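Local coordinates for protein putative N-acetylmuramoyl-L-alanine amidase,autolysin cwp6 (PDB 5J72) that probably hydrolyses the amide link between N-acetylmuramic acid and L-alanine in peptidoglycan as a zinc-dependent autolysin held at the cell wall by CWB2 modules, at residues 28-39 and 71-82; 167-178 and 374-385. All coordinates share one frame; numbering follows the deposited sequence. Where two conformers were deposited one is given.

Contact 1 of 2, residues 28-39 and 71-82; sequences LNADSITLNFMC and NVWELQSIKING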
loop_
_atom_site.group_PDB
_atom_site.type_symbol
_atom_site.label_atom_id
_atom_site.label_comp_id
_atom_site.label_asym_id
_atom_site.label_seq_id
_atom_site.Cartn_x
_atom_site.Cartn_y
_atom_site.Cartn_z
ATOM N N LEU A 28 19.900 30.570 21.746
ATOM C CA LEU A 28 20.209 31.721 20.883
ATOM C C LEU A 28 19.502 33.001 21.210
ATOM O O LEU A 28 19.896 34.040 20.658
ATOM C CB LEU A 28 19.865 31.343 19.422
ATOM C CG LEU A 28 20.554 30.047 18.910
ATOM C CD1 LEU A 28 20.146 29.784 17.427
ATOM C CD2 LEU A 28 22.097 30.147 19.002
ATOM N N ASN A 29 18.485 32.973 22.036
ATOM C CA ASN A 29 17.754 34.210 22.321
ATOM C C ASN A 29 17.149 34.755 21.018
ATOM O O ASN A 29 17.301 35.920 20.674
ATOM C CB ASN A 29 18.673 35.262 22.969
ATOM C CG ASN A 29 17.886 36.471 23.470
ATOM O OD1 ASN A 29 16.700 36.363 23.814
ATOM N ND2 ASN A 29 18.478 37.670 23.523
ATOM N N ALA A 30 16.446 33.908 20.296
ATOM C CA ALA A 30 15.862 34.341 19.024
ATOM C C ALA A 30 14.624 33.525 18.779
ATOM O O ALA A 30 14.642 32.300 18.929
ATOM C CB ALA A 30 16.881 34.121 17.899
ATOM N N ASP A 31 13.548 34.190 18.377
ATOM C CA ASP A 31 12.303 33.514 18.121
ATOM C C ASP A 31 12.254 32.721 16.807
ATOM O O ASP A 31 11.365 31.894 16.632
ATOM C CB ASP A 31 11.162 34.526 18.055
ATOM C CG ASP A 31 10.890 35.193 19.390
ATOM O OD1 ASP A 31 11.211 34.580 20.442
ATOM O OD2 ASP A 31 10.365 36.317 19.380
ATOM N N SER A 32 13.190 32.975 15.873
ATOM C CA SER A 32 13.149 32.239 14.601
ATOM C C SER A 32 14.500 32.279 13.948
ATOM O O SER A 32 15.355 33.087 14.355
ATOM C CB SER A 32 12.138 32.870 13.638
ATOM O OG SER A 32 12.615 34.138 13.200
ATOM N N ILE A 33 14.700 31.408 12.962
ATOM C CA ILE A 33 15.908 31.384 12.113
ATOM C C ILE A 33 15.421 31.253 10.686
ATOM O O ILE A 33 14.307 30.796 10.454
ATOM C CB ILE A 33 16.868 30.231 12.409
ATOM C CG1 ILE A 33 16.145 28.876 12.146
ATOM C CG2 ILE A 33 17.360 30.344 13.906
ATOM C CD1 ILE A 33 17.124 27.714 12.437
ATOM N N THR A 34 16.258 31.640 9.719
ATOM C CA THR A 34 15.921 31.552 8.321
ATOM C C THR A 34 16.988 30.748 7.612
ATOM O O THR A 34 18.164 31.054 7.716
ATOM C CB THR A 34 15.834 32.937 7.706
ATOM O OG1 THR A 34 14.822 33.640 8.396
ATOM C CG2 THR A 34 15.415 32.888 6.214
ATOM N N LEU A 35 16.564 29.709 6.901
ATOM C CA LEU A 35 17.501 28.860 6.143
ATOM C C LEU A 35 17.475 29.409 4.734
ATOM O O LEU A 35 16.353 29.680 4.212
ATOM C CB LEU A 35 16.966 27.445 6.137
ATOM C CG LEU A 35 17.478 26.592 7.358
ATOM C CD1 LEU A 35 17.034 27.223 8.703
ATOM C CD2 LEU A 35 16.919 25.153 7.156
ATOM N N ASN A 36 18.655 29.575 4.117
ATOM C CA ASN A 36 18.692 30.045 2.734
ATOM C C ASN A 36 19.301 28.927 1.915
ATOM O O ASN A 36 20.331 28.371 2.271
ATOM C CB ASN A 36 19.528 31.338 2.623
ATOM C CG ASN A 36 19.623 31.781 1.197
ATOM O OD1 ASN A 36 20.523 31.284 0.465
ATOM N ND2 ASN A 36 18.671 32.614 0.671
ATOM N N PHE A 37 18.624 28.572 0.800
ATOM C CA PHE A 37 19.159 27.551 -0.120
ATOM C C PHE A 37 19.318 28.195 -1.485
ATOM O O PHE A 37 18.662 29.211 -1.751
ATOM C CB PHE A 37 18.094 26.433 -0.326
ATOM C CG PHE A 37 17.629 25.783 0.970
ATOM C CD1 PHE A 37 16.540 26.282 1.664
ATOM C CD2 PHE A 37 18.270 24.686 1.475
ATOM C CE1 PHE A 37 16.096 25.673 2.846
ATOM C CE2 PHE A 37 17.828 24.068 2.672
ATOM C CZ PHE A 37 16.748 24.577 3.329
ATOM N N MET A 38 20.122 27.578 -2.381
ATOM C CA MET A 38 20.186 28.092 -3.748
ATOM C C MET A 38 20.211 26.928 -4.679
ATOM O O MET A 38 20.788 25.878 -4.351
ATOM C CB MET A 38 21.516 28.862 -4.066
ATOM C CG MET A 38 21.657 30.167 -3.273
ATOM S SD MET A 38 20.652 31.558 -3.928
ATOM C CE MET A 38 21.585 31.974 -5.467
ATOM N N CYS A 39 19.582 27.096 -5.842
ATOM C CA CYS A 39 19.719 26.097 -6.888
ATOM C C CYS A 39 20.249 26.983 -8.101
ATOM O O CYS A 39 19.477 27.776 -8.637
ATOM C CB CYS A 39 18.379 25.434 -7.209
ATOM S SG CYS A 39 18.516 24.274 -8.622
ATOM N N ASN A 71 18.728 21.266 -10.562
ATOM C CA ASN A 71 17.518 20.952 -9.811
ATOM C C ASN A 71 17.842 20.418 -8.428
ATOM O O ASN A 71 17.072 19.600 -7.860
ATOM C CB ASN A 71 16.640 19.911 -10.603
ATOM C CG ASN A 71 17.259 18.516 -10.666
ATOM O OD1 ASN A 71 18.473 18.332 -10.515
ATOM N ND2 ASN A 71 16.452 17.446 -10.837
ATOM N N VAL A 72 18.955 20.887 -7.857
ATOM C CA VAL A 72 19.277 20.455 -6.480
ATOM C C VAL A 72 19.400 21.715 -5.620
ATOM O O VAL A 72 20.222 22.600 -5.942
ATOM C CB VAL A 72 20.592 19.656 -6.432
ATOM C CG1 VAL A 72 20.914 19.316 -4.951
ATOM C CG2 VAL A 72 20.455 18.362 -7.280
ATOM N N TRP A 73 18.601 21.814 -4.571
ATOM C CA TRP A 73 18.635 22.922 -3.650
ATOM C C TRP A 73 19.749 22.666 -2.650
ATOM O O TRP A 73 19.735 21.620 -1.997
ATOM C CB TRP A 73 17.294 23.006 -2.898
ATOM C CG TRP A 73 16.187 23.375 -3.772
ATOM C CD1 TRP A 73 15.192 22.558 -4.247
ATOM C CD2 TRP A 73 15.970 24.671 -4.375
ATOM N NE1 TRP A 73 14.396 23.266 -5.141
ATOM C CE2 TRP A 73 14.849 24.566 -5.225
ATOM C CE3 TRP A 73 16.619 25.922 -4.255
ATOM C CZ2 TRP A 73 14.363 25.662 -5.962
ATOM C CZ3 TRP A 73 16.131 27.016 -4.984
ATOM C CH2 TRP A 73 15.024 26.878 -5.825
ATOM N N GLU A 74 20.690 23.604 -2.511
ATOM C CA GLU A 74 21.856 23.429 -1.614
ATOM C C GLU A 74 21.789 24.450 -0.522
ATOM O O GLU A 74 21.575 25.638 -0.783
ATOM C CB GLU A 74 23.155 23.644 -2.422
ATOM C CG GLU A 74 23.247 22.548 -3.494
ATOM C CD GLU A 74 24.571 22.561 -4.299
ATOM O OE1 GLU A 74 25.535 23.116 -3.848
ATOM O OE2 GLU A 74 24.595 22.000 -5.391
ATOM N N LEU A 75 21.953 24.012 0.713
ATOM C CA LEU A 75 21.855 24.940 1.850
ATOM C C LEU A 75 23.056 25.902 1.864
ATOM O O LEU A 75 24.199 25.451 1.779
ATOM C CB LEU A 75 21.897 24.091 3.179
ATOM C CG LEU A 75 21.835 24.967 4.458
ATOM C CD1 LEU A 75 20.570 25.785 4.619
ATOM C CD2 LEU A 75 22.026 23.983 5.672
ATOM N N GLN A 76 22.809 27.223 1.952
ATOM C CA GLN A 76 23.903 28.235 1.973
ATOM C C GLN A 76 24.165 28.827 3.342
ATOM O O GLN A 76 25.319 29.108 3.660
ATOM C CB GLN A 76 23.519 29.403 1.094
ATOM C CG GLN A 76 23.048 28.921 -0.305
ATOM C CD GLN A 76 24.179 28.350 -1.054
ATOM O OE1 GLN A 76 25.166 29.032 -1.311
ATOM N NE2 GLN A 76 24.093 27.107 -1.481
ATOM N N SER A 77 23.150 29.011 4.135
ATOM C CA SER A 77 23.356 29.711 5.377
ATOM C C SER A 77 22.156 29.663 6.270
ATOM O O SER A 77 21.047 29.315 5.858
ATOM C CB SER A 77 23.658 31.202 5.073
ATOM O OG SER A 77 22.532 31.824 4.454
ATOM N N ILE A 78 22.379 30.027 7.541
ATOM C CA ILE A 78 21.281 30.157 8.491
ATOM C C ILE A 78 21.400 31.509 9.125
ATOM O O ILE A 78 22.488 31.855 9.616
ATOM C CB ILE A 78 21.386 29.059 9.602
ATOM C CG1 ILE A 78 21.178 27.686 8.983
ATOM C CG2 ILE A 78 20.321 29.358 10.682
ATOM C CD1 ILE A 78 21.367 26.493 10.005
ATOM N N LYS A 79 20.312 32.284 9.132
ATOM C CA LYS A 79 20.365 33.575 9.763
ATOM C C LYS A 79 19.563 33.467 11.074
ATOM O O LYS A 79 18.423 32.992 11.030
ATOM C CB LYS A 79 19.685 34.669 8.873
ATOM C CG LYS A 79 19.681 36.052 9.585
ATOM C CD LYS A 79 19.295 37.214 8.608
ATOM C CE LYS A 79 18.957 38.473 9.349
ATOM N NZ LYS A 79 18.822 39.622 8.398
ATOM N N ILE A 80 20.150 33.888 12.183
ATOM C CA ILE A 80 19.462 33.853 13.478
ATOM C C ILE A 80 18.790 35.186 13.700
ATOM O O ILE A 80 19.470 36.210 13.782
ATOM C CB ILE A 80 20.513 33.526 14.535
ATOM C CG1 ILE A 80 21.159 32.149 14.179
ATOM C CG2 ILE A 80 19.872 33.534 15.942
ATOM C CD1 ILE A 80 22.489 31.868 14.944
ATOM N N ASN A 81 17.476 35.176 13.769
ATOM C CA ASN A 81 16.741 36.442 13.859
ATOM C C ASN A 81 16.571 36.951 15.336
ATOM O O ASN A 81 15.428 37.032 15.784
ATOM C CB ASN A 81 15.371 36.254 13.184
ATOM C CG ASN A 81 15.492 35.813 11.721
ATOM O OD1 ASN A 81 16.320 36.393 10.970
ATOM N ND2 ASN A 81 14.741 34.794 11.243
ATOM N N GLY A 82 17.635 37.270 16.065
ATOM C CA GLY A 82 17.456 37.829 17.413
ATOM C C GLY A 82 16.804 39.206 17.366
ATOM O O GLY A 82 16.834 39.881 16.337
HETATM O O HOH W 1 13.695 37.009 18.144
HETATM O O HOH W 2 12.237 36.182 15.129
HETATM O O HOH W 3 20.168 32.508 5.843
HETATM O O HOH W 4 15.667 36.450 8.095
#
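The carboxamide nitrogen of Asn81 is shared between two hydroxyls of the facing strand: Asn81 ND2 donates to Ser32 OG at 3.0 Å and to Thr34 OG1 at 3.1 Å. The second bond is nearly straight, 170° at the hydrogen, and both acceptors lie close to the amide plane, so the two N-H groups fix the rotation of the carboxamide. With OG1 set beside its own backbone N (chi1 -60°), Thr34 presents the hydroxyl to this amide and also to Thr47 of strand 42-51. A water bridges Thr34 OG1 and Asn81 OD1.

Strands 32-39 and 72-82 run antiparallel in the N-terminal domain, and strand 42-51 pairs with the other edge of 32-39. Thr34 and Lys79 form a hydrogen-bonded pair through both backbone N-H groups. A classic beta bulge follows, in which Gln76 and Ser77 both face Asn36: Asn36 O takes a 2.7 Å bond from Gln76 N and a weak one from Ser77 N. Beyond it, Glu74 O accepts from Met38 N and, from above its carbonyl plane, from Gln76 NE2.

The face carrying Ile33, Leu35, Phe37, Leu75, Ile78 and Ile80 is buried. Leu35 and Ile78 lie side by side, while Leu75 CD1 sits 4.2 Å from the Phe37 ring centroid, off-centre. At the far end Cys39 CB lies over one face of the Trp73 six-membered ring, 3.6 Å from its centroid and 17° off the normal; Trp73 NE1 forms a hydrogen bond with Gln108 OE1 on strand 106-113.

Contact 2 of 2, residues 167-178 and 374-385; sequences AADGITATPLAS and IVDSITAGPLAA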
loop_
_atom_site.group_PDB
_atom_site.type_symbol
_atom_site.label_atom_id
_atom_site.label_comp_id
_atom_site.label_asym_id
_atom_site.label_seq_id
_atom_site.Cartn_x
_atom_site.Cartn_y
_atom_site.Cartn_z
ATOM N N ALA A 167 12.056 -11.658 8.856
ATOM C CA ALA A 167 11.469 -10.333 8.891
ATOM C C ALA A 167 10.062 -10.277 9.518
ATOM O O ALA A 167 9.718 -9.247 10.093
ATOM C CB ALA A 167 11.446 -9.772 7.477
ATOM N N ALA A 168 9.252 -11.368 9.445
ATOM C CA ALA A 168 7.887 -11.339 10.004
ATOM C C ALA A 168 7.927 -10.951 11.446
ATOM O O ALA A 168 6.924 -10.482 11.985
ATOM C CB ALA A 168 7.212 -12.695 9.861
ATOM N N ASP A 169 9.082 -11.116 12.076
ATOM C CA ASP A 169 9.229 -10.750 13.468
ATOM C C ASP A 169 9.341 -9.253 13.676
ATOM O O ASP A 169 8.941 -8.764 14.721
ATOM C CB ASP A 169 10.456 -11.438 14.036
ATOM C CG ASP A 169 10.099 -12.748 14.707
ATOM O OD1 ASP A 169 10.988 -13.636 14.792
ATOM O OD2 ASP A 169 8.928 -12.891 15.151
ATOM N N GLY A 170 9.877 -8.513 12.712
ATOM C CA GLY A 170 9.988 -7.074 12.883
ATOM C C GLY A 170 8.798 -6.324 12.324
ATOM O O GLY A 170 8.862 -5.131 12.111
ATOM N N ILE A 171 7.663 -7.031 12.087
ATOM C CA ILE A 171 6.528 -6.382 11.506
ATOM C C ILE A 171 5.890 -5.346 12.436
ATOM O O ILE A 171 5.038 -4.606 11.961
ATOM C CB ILE A 171 5.234 -7.377 11.193
ATOM C CG1 ILE A 171 4.816 -8.053 12.558
ATOM C CG2 ILE A 171 5.636 -8.392 10.095
ATOM C CD1 ILE A 171 4.088 -9.422 12.464
ATOM N N THR A 172 6.196 -5.300 13.726
ATOM C CA THR A 172 5.578 -4.237 14.547
ATOM C C THR A 172 6.694 -3.202 14.919
ATOM O O THR A 172 6.441 -2.280 15.711
ATOM C CB THR A 172 4.975 -4.824 15.846
ATOM O OG1 THR A 172 5.993 -5.573 16.488
ATOM C CG2 THR A 172 3.739 -5.736 15.509
ATOM N N ALA A 173 7.878 -3.347 14.334
ATOM C CA ALA A 173 9.029 -2.443 14.593
ATOM C C ALA A 173 8.861 -1.082 13.962
ATOM O O ALA A 173 9.430 -0.154 14.498
ATOM C CB ALA A 173 10.297 -3.056 14.039
ATOM N N THR A 174 8.053 -0.902 12.853
ATOM C CA THR A 174 7.997 0.435 12.234
ATOM C C THR A 174 7.537 1.522 13.120
ATOM O O THR A 174 8.150 2.580 13.101
ATOM C CB THR A 174 7.177 0.404 10.874
ATOM O OG1 THR A 174 7.985 -0.331 9.962
ATOM C CG2 THR A 174 6.911 1.765 10.335
ATOM N N PRO A 175 6.463 1.369 13.938
ATOM C CA PRO A 175 6.045 2.484 14.798
ATOM C C PRO A 175 7.119 2.903 15.840
ATOM O O PRO A 175 7.189 4.055 16.247
ATOM C CB PRO A 175 4.742 1.955 15.453
ATOM C CG PRO A 175 4.226 0.980 14.450
ATOM C CD PRO A 175 5.470 0.273 13.945
ATOM N N LEU A 176 7.923 1.926 16.276
ATOM C CA LEU A 176 8.996 2.271 17.233
ATOM C C LEU A 176 10.145 2.962 16.482
ATOM O O LEU A 176 10.679 3.951 16.966
ATOM C CB LEU A 176 9.513 0.991 17.861
ATOM C CG LEU A 176 10.673 1.251 18.907
ATOM C CD1 LEU A 176 10.169 2.222 20.012
ATOM C CD2 LEU A 176 11.029 -0.092 19.573
ATOM N N ALA A 177 10.579 2.398 15.317
ATOM C CA ALA A 177 11.604 3.092 14.538
ATOM C C ALA A 177 11.157 4.512 14.223
ATOM O O ALA A 177 11.992 5.425 14.265
ATOM C CB ALA A 177 11.884 2.343 13.222
ATOM N N SER A 178 9.860 4.717 13.952
ATOM C CA SER A 178 9.357 6.052 13.649
ATOM C C SER A 178 9.380 6.929 14.888
ATOM O O SER A 178 9.658 8.135 14.792
ATOM C CB SER A 178 7.919 6.000 13.121
ATOM O OG SER A 178 7.821 5.006 12.097
ATOM N N ILE A 374 8.060 -9.923 2.765
ATOM C CA ILE A 374 7.605 -9.024 3.816
ATOM C C ILE A 374 8.693 -7.942 4.130
ATOM O O ILE A 374 8.358 -6.818 4.442
ATOM C CB ILE A 374 7.408 -9.865 5.118
ATOM C CG1 ILE A 374 6.232 -10.884 4.929
ATOM C CG2 ILE A 374 7.153 -8.944 6.306
ATOM C CD1 ILE A 374 4.921 -10.183 4.743
ATOM N N VAL A 375 9.979 -8.337 4.033
ATOM C CA VAL A 375 11.048 -7.475 4.553
ATOM C C VAL A 375 11.164 -6.116 3.866
ATOM O O VAL A 375 11.469 -5.171 4.573
ATOM C CB VAL A 375 12.380 -8.247 4.467
ATOM C CG1 VAL A 375 12.754 -8.496 2.988
ATOM C CG2 VAL A 375 13.494 -7.470 5.192
ATOM N N ASP A 376 10.911 -5.999 2.549
ATOM C CA ASP A 376 11.108 -4.685 1.916
ATOM C C ASP A 376 10.096 -3.692 2.469
ATOM O O ASP A 376 10.400 -2.500 2.541
ATOM C CB ASP A 376 10.976 -4.787 0.392
ATOM C CG ASP A 376 12.256 -5.315 -0.288
ATOM O OD1 ASP A 376 13.294 -5.502 0.422
ATOM O OD2 ASP A 376 12.224 -5.558 -1.511
ATOM N N SER A 377 8.866 -4.158 2.806
ATOM C CA SER A 377 7.867 -3.207 3.341
ATOM C C SER A 377 8.262 -2.846 4.772
ATOM O O SER A 377 7.978 -1.751 5.239
ATOM C CB SER A 377 6.473 -3.828 3.336
ATOM O OG SER A 377 6.052 -3.920 1.982
ATOM N N ILE A 378 8.894 -3.789 5.490
ATOM C CA ILE A 378 9.330 -3.471 6.866
ATOM C C ILE A 378 10.440 -2.395 6.821
ATOM O O ILE A 378 10.353 -1.415 7.532
ATOM C CB ILE A 378 9.924 -4.751 7.544
ATOM C CG1 ILE A 378 8.802 -5.723 7.888
ATOM C CG2 ILE A 378 10.600 -4.377 8.865
ATOM C CD1 ILE A 378 9.390 -7.046 8.347
ATOM N N THR A 379 11.448 -2.577 5.947
ATOM C CA THR A 379 12.516 -1.560 5.955
ATOM C C THR A 379 12.023 -0.239 5.341
ATOM O O THR A 379 12.525 0.811 5.690
ATOM C CB THR A 379 13.758 -2.081 5.255
ATOM O OG1 THR A 379 13.380 -2.475 3.909
ATOM C CG2 THR A 379 14.358 -3.261 6.026
ATOM N N ALA A 380 11.029 -0.273 4.438
ATOM C CA ALA A 380 10.519 0.990 3.886
ATOM C C ALA A 380 9.657 1.696 4.899
ATOM O O ALA A 380 9.451 2.896 4.810
ATOM C CB ALA A 380 9.685 0.675 2.619
ATOM N N GLY A 381 9.133 0.947 5.882
ATOM C CA GLY A 381 8.182 1.551 6.825
ATOM C C GLY A 381 8.620 2.825 7.506
ATOM O O GLY A 381 7.850 3.804 7.546
ATOM N N PRO A 382 9.834 2.872 8.104
ATOM C CA PRO A 382 10.308 4.109 8.805
ATOM C C PRO A 382 10.354 5.342 7.860
ATOM O O PRO A 382 10.124 6.460 8.248
ATOM C CB PRO A 382 11.698 3.663 9.360
ATOM C CG PRO A 382 11.515 2.213 9.577
ATOM C CD PRO A 382 10.774 1.753 8.318
ATOM N N LEU A 383 10.708 5.060 6.611
ATOM C CA LEU A 383 10.784 6.159 5.615
ATOM C C LEU A 383 9.419 6.589 5.193
ATOM O O LEU A 383 9.126 7.796 5.125
ATOM C CB LEU A 383 11.616 5.674 4.377
ATOM C CG LEU A 383 11.684 6.795 3.256
ATOM C CD1 LEU A 383 12.483 8.014 3.758
ATOM C CD2 LEU A 383 12.404 6.178 2.008
ATOM N N ALA A 384 8.505 5.609 4.959
ATOM C CA ALA A 384 7.116 5.964 4.624
ATOM C C ALA A 384 6.520 6.803 5.800
ATOM O O ALA A 384 5.830 7.808 5.639
ATOM C CB ALA A 384 6.307 4.644 4.450
ATOM N N ALA A 385 6.825 6.374 7.043
ATOM C CA ALA A 385 6.279 7.126 8.192
ATOM C C ALA A 385 6.866 8.591 8.234
ATOM O O ALA A 385 6.140 9.528 8.486
ATOM C CB ALA A 385 6.704 6.429 9.469
HETATM O O HOH W 5 6.818 -1.510 7.788
#
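Ala167 CB touches Val375 CB at 3.5 Å, at one end of an apolar interface that joins two CWB2 repeats. The segment 167-178 belongs to the first repeat and 374-385 to the third, and helices 174-178 and 375-385 run at 37° to each other with axes 8.6 Å apart at closest approach. Val375 is also touched by Leu186 of strand 184-187 and by Arg140 of helix 140-151. Beside this pair, in the modelled conformer of Ile171, its CG2 branch approaches that of Ile374, the side chains inclined to one another; Tyr271 and Leu274 of helix 270-283, in the middle repeat, also touch Ile374. Farther along, Ala177 CB rests on Pro382 CG at 3.7 Å, and Ile184 of strand 184-187 touches both residues.

A second kind of contact sets a side chain against bare backbone: Thr174 packs on Gly381. Its methyl carbon CG2, anti to its own backbone nitrogen, comes within 3.5 Å of Gly381 C. Gly381 has no side chain, and Thr174 OG1 lies 3.7 Å from Gly381 CA.

Polar contact between the segments is made through solvent. Within helix 174-178, Thr174 O accepts from Ser178 N and, in the modelled conformer of Ser178, tentatively also from its hydroxyl. The Thr174 hydroxyl looks across the interface instead: a water donates to Ser377 O at 2.8 Å and is hydrogen-bonded to Thr174 OG1 at 2.7 Å.

Overall arrangement
Contact 1 closes before contact 2 opens along the chain, and the two do not touch: their centres are 33 Å apart and their nearest atoms about 16 Å. Contact 1 joins antiparallel strands 30-39 and 72-82 within the N-terminal domain, with 31 residues between its segments. Contact 2 spans 195 residues to bring helix 174-180 of the first CWB2 repeat against helix 375-387 of the third, its centre 13 Å from the centre of the chain. One is therefore local to a peripheral domain, whereas the other brings the first and third repeats into direct contact, consistent with a compact three-repeat module. Both precede the zinc ligands His460, Glu477 and His530 of the amidase domain.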